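Local coordinates for protein quinoline 2-oxidoreductase large subunit (Pseudomonas putida, PDB 1T3Q) that probably hydroxylates quinoline next to its ring nitrogen, as the molybdenum-bearing large subunit of a xanthine dehydrogenase family enzyme, at residues 429-437 with 658-666. Residues are numbered along the deposited sequence; the frame is centred on the assembly and turned at random.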
ATOM      1  N   THR B 429     -39.774  29.461  -2.175  1.00 20.11           N
ATOM      2  CA  THR B 429     -38.423  29.950  -1.892  1.00 20.10           C
ATOM      3  C   THR B 429     -38.404  31.478  -1.872  1.00 18.88           C
ATOM      4  O   THR B 429     -37.817  32.092  -0.984  1.00 20.16           O
ATOM      5  CB  THR B 429     -37.410  29.446  -2.941  1.00 18.12           C
ATOM      6  OG1 THR B 429     -37.170  28.050  -2.731  1.00 17.92           O
ATOM      7  CG2 THR B 429     -36.101  30.205  -2.830  1.00 21.35           C
ATOM      8  N   ILE B 430     -39.054  32.090  -2.856  1.00 18.97           N
ATOM      9  CA  ILE B 430     -39.120  33.542  -2.937  1.00 18.95           C
ATOM     10  C   ILE B 430     -39.760  34.114  -1.665  1.00 20.43           C
ATOM     11  O   ILE B 430     -39.259  35.074  -1.081  1.00 19.62           O
ATOM     12  CB  ILE B 430     -39.959  33.986  -4.154  1.00 18.41           C
ATOM     13  CG1 ILE B 430     -39.303  33.492  -5.448  1.00 20.54           C
ATOM     14  CG2 ILE B 430     -40.111  35.502  -4.156  1.00 19.76           C
ATOM     15  CD1 ILE B 430     -40.135  33.736  -6.698  1.00 18.69           C
ATOM     16  N   ASN B 431     -40.869  33.510  -1.243  1.00 20.83           N
ATOM     17  CA  ASN B 431     -41.591  33.956  -0.059  1.00 21.73           C
ATOM     18  C   ASN B 431     -40.791  33.771   1.224  1.00 22.19           C
ATOM     19  O   ASN B 431     -40.778  34.651   2.084  1.00 23.67           O
ATOM     20  CB  ASN B 431     -42.921  33.206   0.053  1.00 22.22           C
ATOM     21  CG  ASN B 431     -43.909  33.608  -1.025  1.00 23.55           C
ATOM     22  OD1 ASN B 431     -44.844  32.865  -1.338  1.00 27.54           O
ATOM     23  ND2 ASN B 431     -43.719  34.790  -1.589  1.00 22.26           N
ATOM     24  N   LEU B 432     -40.126  32.626   1.348  1.00 22.98           N
ATOM     25  CA  LEU B 432     -39.331  32.331   2.540  1.00 23.84           C
ATOM     26  C   LEU B 432     -38.133  33.279   2.614  1.00 23.33           C
ATOM     27  O   LEU B 432     -37.795  33.800   3.679  1.00 21.32           O
ATOM     28  CB  LEU B 432     -38.830  30.886   2.495  1.00 24.76           C
ATOM     29  CG  LEU B 432     -38.640  30.136   3.821  1.00 28.16           C
ATOM     30  CD1 LEU B 432     -37.690  28.978   3.585  1.00 25.72           C
ATOM     31  CD2 LEU B 432     -38.097  31.049   4.902  1.00 28.38           C
ATOM     32  N   LEU B 433     -37.491  33.490   1.471  1.00 22.53           N
ATOM     33  CA  LEU B 433     -36.335  34.368   1.391  1.00 21.34           C
ATOM     34  C   LEU B 433     -36.724  35.782   1.830  1.00 22.04           C
ATOM     35  O   LEU B 433     -36.000  36.424   2.590  1.00 20.45           O
ATOM     36  CB  LEU B 433     -35.793  34.374  -0.044  1.00 21.38           C
ATOM     37  CG  LEU B 433     -34.401  34.954  -0.300  1.00 23.33           C
ATOM     38  CD1 LEU B 433     -33.374  34.260   0.580  1.00 21.44           C
ATOM     39  CD2 LEU B 433     -34.044  34.769  -1.776  1.00 21.78           C
ATOM     40  N   GLU B 434     -37.874  36.265   1.366  1.00 21.27           N
ATOM     41  CA  GLU B 434     -38.315  37.596   1.751  1.00 22.32           C
ATOM     42  C   GLU B 434     -38.514  37.677   3.266  1.00 22.53           C
ATOM     43  O   GLU B 434     -38.129  38.662   3.889  1.00 24.09           O
ATOM     44  CB  GLU B 434     -39.611  37.975   1.030  1.00 23.26           C
ATOM     45  CG  GLU B 434     -40.128  39.357   1.412  1.00 24.64           C
ATOM     46  CD  GLU B 434     -41.270  39.826   0.532  1.00 26.39           C
ATOM     47  OE1 GLU B 434     -42.183  39.020   0.263  1.00 26.74           O
ATOM     48  OE2 GLU B 434     -41.260  41.006   0.120  1.00 27.21           O
ATOM     49  N   GLU B 435     -39.111  36.644   3.854  1.00 23.54           N
ATOM     50  CA  GLU B 435     -39.334  36.609   5.301  1.00 24.01           C
ATOM     51  C   GLU B 435     -37.996  36.699   6.038  1.00 24.56           C
ATOM     52  O   GLU B 435     -37.856  37.424   7.022  1.00 25.31           O
ATOM     53  CB  GLU B 435     -40.037  35.308   5.706  1.00 23.75           C
ATOM     54  N   MET B 436     -37.016  35.943   5.562  1.00 24.51           N
ATOM     55  CA  MET B 436     -35.696  35.941   6.179  1.00 25.25           C
ATOM     56  C   MET B 436     -35.059  37.322   6.122  1.00 24.42           C
ATOM     57  O   MET B 436     -34.494  37.801   7.106  1.00 23.29           O
ATOM     58  CB  MET B 436     -34.794  34.929   5.473  1.00 24.45           C
ATOM     59  CG  MET B 436     -35.252  33.497   5.627  1.00 26.57           C
ATOM     60  SD  MET B 436     -34.206  32.336   4.727  1.00 27.42           S
ATOM     61  CE  MET B 436     -32.725  32.316   5.761  1.00 27.69           C
ATOM     62  N   VAL B 437     -35.164  37.963   4.963  1.00 23.94           N
ATOM     63  CA  VAL B 437     -34.585  39.281   4.747  1.00 24.37           C
ATOM     64  C   VAL B 437     -35.283  40.403   5.503  1.00 26.55           C
ATOM     65  O   VAL B 437     -34.622  41.264   6.082  1.00 27.35           O
ATOM     66  CB  VAL B 437     -34.574  39.628   3.240  1.00 23.30           C
ATOM     67  CG1 VAL B 437     -34.213  41.094   3.032  1.00 22.87           C
ATOM     68  CG2 VAL B 437     -33.579  38.738   2.521  1.00 21.69           C
ATOM     69  N   THR B 658     -22.343  42.127   4.736  1.00 21.03           N
ATOM     70  CA  THR B 658     -22.754  42.078   6.129  1.00 22.34           C
ATOM     71  C   THR B 658     -23.737  40.975   6.481  1.00 22.79           C
ATOM     72  O   THR B 658     -23.778  40.530   7.626  1.00 19.00           O
ATOM     73  CB  THR B 658     -23.379  43.414   6.562  1.00 22.96           C
ATOM     74  OG1 THR B 658     -24.572  43.650   5.805  1.00 24.05           O
ATOM     75  CG2 THR B 658     -22.403  44.550   6.328  1.00 23.87           C
ATOM     76  N   ASP B 659     -24.534  40.544   5.507  1.00 19.95           N
ATOM     77  CA  ASP B 659     -25.525  39.507   5.744  1.00 19.93           C
ATOM     78  C   ASP B 659     -25.675  38.585   4.541  1.00 19.07           C
ATOM     79  O   ASP B 659     -25.459  38.990   3.403  1.00 20.74           O
ATOM     80  CB  ASP B 659     -26.894  40.134   6.023  1.00 20.01           C
ATOM     81  CG  ASP B 659     -26.877  41.084   7.200  1.00 24.07           C
ATOM     82  OD1 ASP B 659     -27.129  40.631   8.335  1.00 26.90           O
ATOM     83  OD2 ASP B 659     -26.611  42.282   6.986  1.00 24.46           O
ATOM     84  N   PHE B 660     -26.051  37.345   4.810  1.00 18.59           N
ATOM     85  CA  PHE B 660     -26.281  36.382   3.748  1.00 19.51           C
ATOM     86  C   PHE B 660     -27.378  35.438   4.202  1.00 19.39           C
ATOM     87  O   PHE B 660     -27.337  34.891   5.309  1.00 20.26           O
ATOM     88  CB  PHE B 660     -25.003  35.615   3.407  1.00 19.36           C
ATOM     89  CG  PHE B 660     -24.714  35.570   1.931  1.00 19.79           C
ATOM     90  CD1 PHE B 660     -25.527  34.840   1.070  1.00 22.00           C
ATOM     91  CD2 PHE B 660     -23.659  36.303   1.396  1.00 21.61           C
ATOM     92  CE1 PHE B 660     -25.299  34.848  -0.308  1.00 20.94           C
ATOM     93  CE2 PHE B 660     -23.421  36.315   0.020  1.00 21.95           C
ATOM     94  CZ  PHE B 660     -24.244  35.587  -0.832  1.00 20.66           C
ATOM     95  N   PHE B 661     -28.376  35.284   3.343  1.00 17.80           N
ATOM     96  CA  PHE B 661     -29.519  34.432   3.618  1.00 18.10           C
ATOM     97  C   PHE B 661     -29.600  33.387   2.517  1.00 18.92           C
ATOM     98  O   PHE B 661     -29.425  33.706   1.342  1.00 18.66           O
ATOM     99  CB  PHE B 661     -30.792  35.274   3.620  1.00 18.11           C
ATOM    100  CG  PHE B 661     -30.726  36.476   4.526  1.00 20.20           C
ATOM    101  CD1 PHE B 661     -31.021  36.364   5.882  1.00 21.19           C
ATOM    102  CD2 PHE B 661     -30.370  37.721   4.021  1.00 19.25           C
ATOM    103  CE1 PHE B 661     -30.962  37.482   6.719  1.00 21.19           C
ATOM    104  CE2 PHE B 661     -30.308  38.841   4.851  1.00 21.23           C
ATOM    105  CZ  PHE B 661     -30.605  38.720   6.199  1.00 19.39           C
ATOM    106  N   ALA B 662     -29.861  32.141   2.897  1.00 18.59           N
ATOM    107  CA  ALA B 662     -29.958  31.068   1.921  1.00 20.58           C
ATOM    108  C   ALA B 662     -31.161  30.166   2.157  1.00 21.33           C
ATOM    109  O   ALA B 662     -31.470  29.805   3.293  1.00 19.90           O
ATOM    110  CB  ALA B 662     -28.680  30.227   1.938  1.00 19.90           C
ATOM    111  N   VAL B 663     -31.841  29.819   1.071  1.00 20.91           N
ATOM    112  CA  VAL B 663     -32.972  28.903   1.122  1.00 21.55           C
ATOM    113  C   VAL B 663     -32.592  27.792   0.151  1.00 21.79           C
ATOM    114  O   VAL B 663     -32.361  28.050  -1.031  1.00 22.30           O
ATOM    115  CB  VAL B 663     -34.280  29.558   0.646  1.00 21.00           C
ATOM    116  CG1 VAL B 663     -35.365  28.495   0.517  1.00 21.30           C
ATOM    117  CG2 VAL B 663     -34.713  30.635   1.625  1.00 21.70           C
ATOM    118  N   GLU B 664     -32.512  26.562   0.640  1.00 20.45           N
ATOM    119  CA  GLU B 664     -32.126  25.451  -0.222  1.00 22.06           C
ATOM    120  C   GLU B 664     -33.114  24.302  -0.222  1.00 21.31           C
ATOM    121  O   GLU B 664     -33.645  23.923   0.820  1.00 19.27           O
ATOM    122  CB  GLU B 664     -30.743  24.918   0.189  1.00 23.17           C
ATOM    123  CG  GLU B 664     -30.339  23.604  -0.485  1.00 28.92           C
ATOM    124  CD  GLU B 664     -30.046  23.764  -1.972  1.00 33.22           C
ATOM    125  OE1 GLU B 664     -30.105  22.753  -2.708  1.00 33.96           O
ATOM    126  OE2 GLU B 664     -29.745  24.898  -2.405  1.00 35.02           O
ATOM    127  N   ASP B 665     -33.361  23.757  -1.407  1.00 19.95           N
ATOM    128  CA  ASP B 665     -34.242  22.610  -1.550  1.00 20.38           C
ATOM    129  C   ASP B 665     -33.509  21.596  -2.411  1.00 20.64           C
ATOM    130  O   ASP B 665     -33.511  21.697  -3.641  1.00 19.45           O
ATOM    131  CB  ASP B 665     -35.568  22.987  -2.227  1.00 20.06           C
ATOM    132  CG  ASP B 665     -36.591  21.846  -2.199  1.00 19.42           C
ATOM    133  OD1 ASP B 665     -36.191  20.664  -2.218  1.00 17.39           O
ATOM    134  OD2 ASP B 665     -37.806  22.129  -2.172  1.00 23.80           O
ATOM    135  N   CYS B 666     -32.860  20.640  -1.755  1.00 19.58           N
ATOM    136  CA  CYS B 666     -32.136  19.580  -2.448  1.00 19.20           C
ATOM    137  C   CYS B 666     -32.885  18.286  -2.179  1.00 18.20           C
ATOM    138  O   CYS B 666     -32.288  17.225  -1.992  1.00 17.77           O
ATOM    139  CB  CYS B 666     -30.693  19.477  -1.933  1.00 19.14           C
ATOM    140  SG  CYS B 666     -30.520  19.233  -0.141  1.00 21.23           S
TER
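Helix 429-437 runs nearly antiparallel to strand 658-665, their axes at 154° and 8.5 Å apart, and Val663 and Phe661, both pointing toward the helix, carry the strand's side of the contact. Val663 is compact enough to fit among four helix side chains. Its CG1 lies 3.7 Å from Thr429 OG1 and also meets Thr429 CG2. Though pressed against Val663, that hydroxyl is satisfied by its hydrogen bond to Thr425 O, and CG2 adds apolar surface beside it, which suits a threonine to this buried place. With CG1 anti to the backbone N (chi1 171°), the other branch of Val663, CG2, lies against Leu433 CD1 and 3.6 Å from Met436 SD, while Leu432 CD1 touches both methyls. This is a helix packed on one face of a four-stranded mixed sheet, in which strand 655-665 lies between 636-649 and 722-726, within the molybdopterin cofactor-binding domain; Cys666, just past the strand, touches the pterin cytosine dinucleotide. Flexible Met436 bends at chi3 (74°), bringing CE to 3.7 Å from Ala662 O, where small Ala662 turns its methyl to the other side of the sheet. Phe661 lies beneath the last turn, its flat ring covering backbone as well as side chains: Val437 CA lies over the centre of one face, 4.2 Å above the ring plane, CE1 is 3.6 Å from Met436 O, and Val437 CG2 meets CD2 at 3.7 Å. With Phe661 cut back to an alanine, the last turn would probably lose support, a gap opening under Met436 O and Val437 CG2. Leu433 CD1 fills the angle between Phe661 CB and Val663 CG2.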